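Local coordinates for protein DNA-3-methyladenine glycosidase (Bacillus halodurans, PDB 2H56) that belongs to the HhH-GPD superfamily of base excision DNA repair proteins, a family of largely helical enzymes built around a helix-hairpin-helix element, at residues 152-155 with 156-160; 202-205 with 206-210. One frame throughout, in Å; residues are numbered along the deposited sequence.

Contact 1 of 2, residues 152-155 with 156-160; sequences EMFM and MFSLG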
ATOM      1  N   GLU A 152       0.344  -2.196   6.004  1.00 65.24           N
ATOM      2  CA  GLU A 152       1.519  -2.086   5.173  1.00 66.76           C
ATOM      3  C   GLU A 152       1.255  -1.218   3.943  1.00 68.35           C
ATOM      4  O   GLU A 152       2.025  -0.288   3.677  1.00 66.87           O
ATOM      5  CB  GLU A 152       2.065  -3.458   4.813  1.00 66.97           C
ATOM      6  CG  GLU A 152       2.847  -4.052   5.975  1.00 65.99           C
ATOM      7  CD  GLU A 152       3.105  -5.549   5.849  1.00 76.88           C
ATOM      8  OE1 GLU A 152       2.327  -6.251   5.123  1.00 72.59           O
ATOM      9  OE2 GLU A 152       4.093  -6.012   6.506  1.00 79.85           O
HETATM   10  N   MSE A 153       0.142  -1.472   3.250  1.00 69.75           N
HETATM   11  CA  MSE A 153      -0.237  -0.659   2.076  1.00 69.25           C
HETATM   12  C   MSE A 153      -0.445   0.813   2.440  1.00 69.32           C
HETATM   13  O   MSE A 153      -0.088   1.742   1.638  1.00 67.67           O
HETATM   14  CB  MSE A 153      -1.514  -1.169   1.434  1.00 66.96           C
HETATM   15  CG  MSE A 153      -1.435  -2.563   0.986  1.00 64.99           C
HETATM   16 SE   MSE A 153      -0.172  -2.763  -0.449  0.70 60.17          SE
HETATM   17  CE  MSE A 153      -1.306  -1.995  -1.969  1.00 81.87           C
ATOM     18  N   PHE A 154      -0.999   1.010   3.639  1.00 64.74           N
ATOM     19  CA  PHE A 154      -1.201   2.341   4.166  1.00 67.70           C
ATOM     20  C   PHE A 154       0.111   3.046   4.396  1.00 70.10           C
ATOM     21  O   PHE A 154       0.214   4.240   4.098  1.00 76.18           O
ATOM     22  CB  PHE A 154      -1.968   2.297   5.480  1.00 69.77           C
ATOM     23  CG  PHE A 154      -2.224   3.643   6.067  1.00 72.16           C
ATOM     24  CD1 PHE A 154      -3.235   4.464   5.546  1.00 79.67           C
ATOM     25  CD2 PHE A 154      -1.477   4.094   7.146  1.00 68.07           C
ATOM     26  CE1 PHE A 154      -3.464   5.737   6.073  1.00 67.70           C
ATOM     27  CE2 PHE A 154      -1.712   5.359   7.688  1.00 72.29           C
ATOM     28  CZ  PHE A 154      -2.704   6.180   7.151  1.00 65.23           C
HETATM   29  N   MSE A 155       1.111   2.334   4.923  1.00 66.49           N
HETATM   30  CA  MSE A 155       2.379   2.955   5.210  1.00 65.85           C
HETATM   31  C   MSE A 155       3.027   3.390   3.893  1.00 67.60           C
HETATM   32  O   MSE A 155       3.876   4.310   3.863  1.00 66.98           O
HETATM   33  CB  MSE A 155       3.341   1.990   5.917  1.00 65.11           C
HETATM   34  CG  MSE A 155       2.959   1.551   7.303  1.00 64.92           C
HETATM   35 SE   MSE A 155       4.409   0.627   8.237  0.70 68.29          SE
HETATM   36  CE  MSE A 155       5.820   2.006   8.063  1.00 64.61           C
HETATM   37  N   MSE A 156       2.709   2.695   2.805  1.00 65.84           N
HETATM   38  CA  MSE A 156       3.471   2.956   1.596  1.00 66.35           C
HETATM   39  C   MSE A 156       2.792   4.102   0.875  1.00 69.05           C
HETATM   40  O   MSE A 156       3.378   5.147   0.677  1.00 71.66           O
HETATM   41  CB  MSE A 156       3.562   1.731   0.685  1.00 66.13           C
HETATM   42  CG  MSE A 156       4.477   0.588   1.170  1.00 68.74           C
HETATM   43 SE   MSE A 156       4.321  -0.832  -0.145  0.70 55.98          SE
HETATM   44  CE  MSE A 156       5.470  -2.397   0.437  1.00 63.91           C
ATOM     45  N   PHE A 157       1.532   3.877   0.545  1.00 71.75           N
ATOM     46  CA  PHE A 157       0.780   4.682  -0.385  1.00 71.90           C
ATOM     47  C   PHE A 157       0.088   5.852   0.287  1.00 73.62           C
ATOM     48  O   PHE A 157      -0.623   6.613  -0.367  1.00 75.31           O
ATOM     49  CB  PHE A 157      -0.271   3.796  -1.059  1.00 71.21           C
ATOM     50  CG  PHE A 157       0.313   2.826  -1.993  1.00 70.04           C
ATOM     51  CD1 PHE A 157       0.914   3.264  -3.153  1.00 75.17           C
ATOM     52  CD2 PHE A 157       0.311   1.481  -1.712  1.00 73.25           C
ATOM     53  CE1 PHE A 157       1.489   2.368  -4.054  1.00 72.90           C
ATOM     54  CE2 PHE A 157       0.886   0.573  -2.589  1.00 71.40           C
ATOM     55  CZ  PHE A 157       1.479   1.021  -3.771  1.00 72.84           C
ATOM     56  N   SER A 158       0.286   6.016   1.583  1.00 74.93           N
ATOM     57  CA  SER A 158      -0.344   7.116   2.263  1.00 75.01           C
ATOM     58  C   SER A 158       0.600   7.849   3.179  1.00 74.13           C
ATOM     59  O   SER A 158       0.589   9.047   3.147  1.00 80.23           O
ATOM     60  CB  SER A 158      -1.603   6.644   2.972  1.00 76.63           C
ATOM     61  OG  SER A 158      -1.700   7.262   4.223  1.00 83.46           O
ATOM     62  N   LEU A 159       1.406   7.166   3.988  1.00 72.56           N
ATOM     63  CA  LEU A 159       2.533   7.816   4.695  1.00 72.08           C
ATOM     64  C   LEU A 159       3.848   7.922   3.892  1.00 70.48           C
ATOM     65  O   LEU A 159       4.850   8.421   4.420  1.00 68.95           O
ATOM     66  CB  LEU A 159       2.905   7.071   5.966  1.00 73.87           C
ATOM     67  CG  LEU A 159       1.912   7.027   7.106  1.00 81.28           C
ATOM     68  CD1 LEU A 159       0.786   6.115   6.721  1.00 83.42           C
ATOM     69  CD2 LEU A 159       2.646   6.515   8.351  1.00 81.72           C
ATOM     70  N   GLY A 160       3.873   7.422   2.652  1.00 69.52           N
ATOM     71  CA  GLY A 160       5.075   7.499   1.799  1.00 67.43           C
ATOM     72  C   GLY A 160       6.368   6.935   2.391  1.00 65.80           C
ATOM     73  O   GLY A 160       7.478   7.419   2.075  1.00 59.25           O
TER
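The closing turn of the second helix of the helix-hairpin-helix element, helix 148-157, brings Met153 against Phe157 and Phe154 against Ser158. The helix ends here and the chain leaves it at Ser158. Phe157 N bonds to Met153 O at 2.9 Å, with an N-H...O angle of 170°. Met156 N is held less well. It makes weak bonds to both Glu152 O and Met153 O.

Beyond this, Phe154 O takes two donors. Leu159 N reaches Phe154 O at 3.2 Å and 160°, a bond across five residues. Ser158 N adds a weak one. The spacing thus widens from four residues to five as the helix stops.

Met153, modelled as selenomethionine, lies alongside Phe157. Its chain bends at chi2 and chi3, which turns the methyl toward the ring: Met153 CE meets Phe157 CE2 at 3.4 Å. Met153 SE stands at the ring edge, 4.1 Å from Phe157 CE2, a Met-aromatic contact. On another side of the helix, CG of Phe154 is anti to the backbone N (chi1 -179°). This puts the ring beside the carbonyl side of the residue, where Ser158 OG sits over one face, offset toward the rim. Leu159 CB rests on Met155 O at 3.6 Å.

Other parts of the fold cover the flanks. Met155 packs on helix 133-141, the first helix of the element, and Phe154 on helix 51-61. Glu152 turns away, and its carboxylate is bonded to Ser166 and Gln148.

The Leu159 N bond to Phe154 O, with a weak second from Ser158 N, ties the exit loop to the helix end. At the Phe157 edge, the electron-rich selenium would be weakly drawn to the ring hydrogens, so dispersion is probably joined by a small electrostatic term.

Contact 2 of 2, residues 202-205 with 206-210; sequences ETVA and CLYLW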
ATOM      1  N   GLU A 202      12.892  -0.921   0.784  1.00 63.47           N
ATOM      2  CA  GLU A 202      12.075  -2.025   0.326  1.00 66.13           C
ATOM      3  C   GLU A 202      10.830  -1.623  -0.473  1.00 66.61           C
ATOM      4  O   GLU A 202      10.457  -2.300  -1.435  1.00 65.68           O
ATOM      5  CB  GLU A 202      11.659  -2.903   1.529  1.00 69.76           C
ATOM      6  CG  GLU A 202      12.838  -3.661   2.229  1.00 72.65           C
ATOM      7  CD  GLU A 202      13.442  -2.899   3.430  1.00 77.05           C
ATOM      8  OE1 GLU A 202      13.119  -1.707   3.638  1.00 78.39           O
ATOM      9  OE2 GLU A 202      14.232  -3.511   4.190  1.00 86.45           O
ATOM     10  N   THR A 203      10.171  -0.540  -0.072  1.00 67.36           N
ATOM     11  CA  THR A 203       8.990  -0.105  -0.784  1.00 66.36           C
ATOM     12  C   THR A 203       9.325   0.150  -2.247  1.00 66.95           C
ATOM     13  O   THR A 203       8.513  -0.171  -3.123  1.00 66.31           O
ATOM     14  CB  THR A 203       8.379   1.180  -0.181  1.00 68.87           C
ATOM     15  OG1 THR A 203       8.075   1.002   1.214  1.00 73.43           O
ATOM     16  CG2 THR A 203       7.097   1.550  -0.904  1.00 70.57           C
ATOM     17  N   VAL A 204      10.509   0.708  -2.529  1.00 65.81           N
ATOM     18  CA  VAL A 204      10.865   1.007  -3.918  1.00 65.97           C
ATOM     19  C   VAL A 204      10.979  -0.301  -4.759  1.00 69.21           C
ATOM     20  O   VAL A 204      10.440  -0.396  -5.876  1.00 70.98           O
ATOM     21  CB  VAL A 204      12.147   1.868  -4.033  1.00 66.53           C
ATOM     22  CG1 VAL A 204      12.442   2.149  -5.484  1.00 60.17           C
ATOM     23  CG2 VAL A 204      12.021   3.218  -3.260  1.00 57.69           C
ATOM     24  N   ALA A 205      11.634  -1.322  -4.212  1.00 69.12           N
ATOM     25  CA  ALA A 205      11.644  -2.662  -4.835  1.00 67.08           C
ATOM     26  C   ALA A 205      10.240  -3.150  -5.103  1.00 68.67           C
ATOM     27  O   ALA A 205       9.940  -3.706  -6.150  1.00 69.01           O
ATOM     28  CB  ALA A 205      12.350  -3.662  -3.940  1.00 64.79           C
ATOM     29  N   CYS A 206       9.366  -2.956  -4.130  1.00 70.58           N
ATOM     30  CA  CYS A 206       8.010  -3.463  -4.239  1.00 70.57           C
ATOM     31  C   CYS A 206       7.264  -2.840  -5.403  1.00 69.02           C
ATOM     32  O   CYS A 206       6.452  -3.497  -6.044  1.00 68.59           O
ATOM     33  CB  CYS A 206       7.246  -3.238  -2.932  1.00 73.00           C
ATOM     34  SG  CYS A 206       7.800  -4.315  -1.582  1.00 79.07           S
ATOM     35  N   LEU A 207       7.525  -1.566  -5.667  1.00 68.80           N
ATOM     36  CA  LEU A 207       6.959  -0.931  -6.833  1.00 67.71           C
ATOM     37  C   LEU A 207       7.414  -1.687  -8.101  1.00 66.72           C
ATOM     38  O   LEU A 207       6.623  -1.925  -9.006  1.00 69.55           O
ATOM     39  CB  LEU A 207       7.379   0.534  -6.902  1.00 67.94           C
ATOM     40  CG  LEU A 207       6.886   1.430  -5.771  1.00 66.91           C
ATOM     41  CD1 LEU A 207       7.475   2.833  -5.911  1.00 64.37           C
ATOM     42  CD2 LEU A 207       5.382   1.451  -5.769  1.00 57.39           C
ATOM     43  N   TYR A 208       8.669  -2.091  -8.169  1.00 65.74           N
ATOM     44  CA  TYR A 208       9.148  -2.818  -9.354  1.00 65.80           C
ATOM     45  C   TYR A 208       8.593  -4.226  -9.407  1.00 65.81           C
ATOM     46  O   TYR A 208       8.293  -4.754 -10.482  1.00 66.17           O
ATOM     47  CB  TYR A 208      10.671  -2.835  -9.407  1.00 66.04           C
ATOM     48  CG  TYR A 208      11.234  -1.507  -9.856  1.00 68.65           C
ATOM     49  CD1 TYR A 208      11.163  -1.130 -11.194  1.00 64.77           C
ATOM     50  CD2 TYR A 208      11.813  -0.624  -8.951  1.00 68.92           C
ATOM     51  CE1 TYR A 208      11.647   0.059 -11.629  1.00 64.59           C
ATOM     52  CE2 TYR A 208      12.317   0.606  -9.387  1.00 69.08           C
ATOM     53  CZ  TYR A 208      12.223   0.932 -10.728  1.00 68.16           C
ATOM     54  OH  TYR A 208      12.691   2.127 -11.176  1.00 68.55           O
ATOM     55  N   LEU A 209       8.433  -4.841  -8.245  1.00 65.78           N
ATOM     56  CA  LEU A 209       7.842  -6.161  -8.215  1.00 67.31           C
ATOM     57  C   LEU A 209       6.441  -6.084  -8.796  1.00 67.32           C
ATOM     58  O   LEU A 209       6.054  -6.920  -9.641  1.00 68.31           O
ATOM     59  CB  LEU A 209       7.862  -6.749  -6.793  1.00 69.13           C
ATOM     60  CG  LEU A 209       9.246  -7.213  -6.276  1.00 69.75           C
ATOM     61  CD1 LEU A 209       9.130  -8.090  -5.044  1.00 76.98           C
ATOM     62  CD2 LEU A 209       9.973  -7.996  -7.331  1.00 74.36           C
ATOM     63  N   TRP A 210       5.686  -5.066  -8.373  1.00 66.73           N
ATOM     64  CA  TRP A 210       4.327  -4.885  -8.881  1.00 64.67           C
ATOM     65  C   TRP A 210       4.318  -4.693 -10.383  1.00 62.63           C
ATOM     66  O   TRP A 210       3.440  -5.211 -11.075  1.00 58.74           O
ATOM     67  CB  TRP A 210       3.620  -3.718  -8.205  1.00 64.29           C
ATOM     68  CG  TRP A 210       2.933  -4.121  -6.989  1.00 66.04           C
ATOM     69  CD1 TRP A 210       2.116  -5.180  -6.849  1.00 65.65           C
ATOM     70  CD2 TRP A 210       2.998  -3.493  -5.713  1.00 62.54           C
ATOM     71  NE1 TRP A 210       1.670  -5.272  -5.566  1.00 61.85           N
ATOM     72  CE2 TRP A 210       2.195  -4.243  -4.843  1.00 64.87           C
ATOM     73  CE3 TRP A 210       3.667  -2.374  -5.215  1.00 69.05           C
ATOM     74  CZ2 TRP A 210       2.019  -3.902  -3.500  1.00 70.03           C
ATOM     75  CZ3 TRP A 210       3.514  -2.041  -3.882  1.00 64.61           C
ATOM     76  CH2 TRP A 210       2.683  -2.795  -3.040  1.00 68.32           C
TER
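Ala205 O takes two backbone donors. Leu209 N gives Ala205 O the shorter and straighter bond, 2.8 Å at 156°. Tyr208 N adds a weak one to Ala205 O at 2.9 Å and also makes a long, weak bond to Val204 O, so its N-H is shared between two carbonyls. Before these, Cys206 N bonds to Glu202 O at 3.0 Å, and Leu207 N bonds to Thr203 O at 3.1 Å. This is the i to i+4 ladder of an alpha-helix, stretched at Tyr208, in the opening turns of helix 202-219.

Val204 and Tyr208 lie side by side and point the same way. CG1 of Val204, anti to its own backbone N (chi1 -179°), lies 4.2 Å from Tyr208 CE2. Tyr208 CD2 lies 3.4 Å from Val204 O, which approaches the ring obliquely. Helix 21-27 packs on this pair, and Tyr208 OH bonds to Gly41 O. On another side, Leu207 CG comes within 3.5 Å of Thr203 O. Thr203 OG1 bonds to Arg161 O and Val164 N, which joins the start of this helix to the loop that follows helix 148-157.

Overall arrangement
Contact 1 comes first along the chain and closes before contact 2 opens. Their centres lie about 13 Å apart. Contact 1 sits on the last turns of helix 148-157 and its exit loop, contact 2 on the first turns of helix 202-219. The two helices pack directly. Met156 CG meets Thr203 CG2 at 3.5 Å, and Met156 CE meets Cys206 SG at 3.6 Å. Farther along, Phe157 CZ touches Trp210 CZ3 at 3.7 Å. The end of the second helix-hairpin-helix helix is therefore fastened to a helix from much later in the chain by mainly apolar packing. The centre of contact 1 is about 5 Å from the chain centre, that of contact 2 about 11 Å.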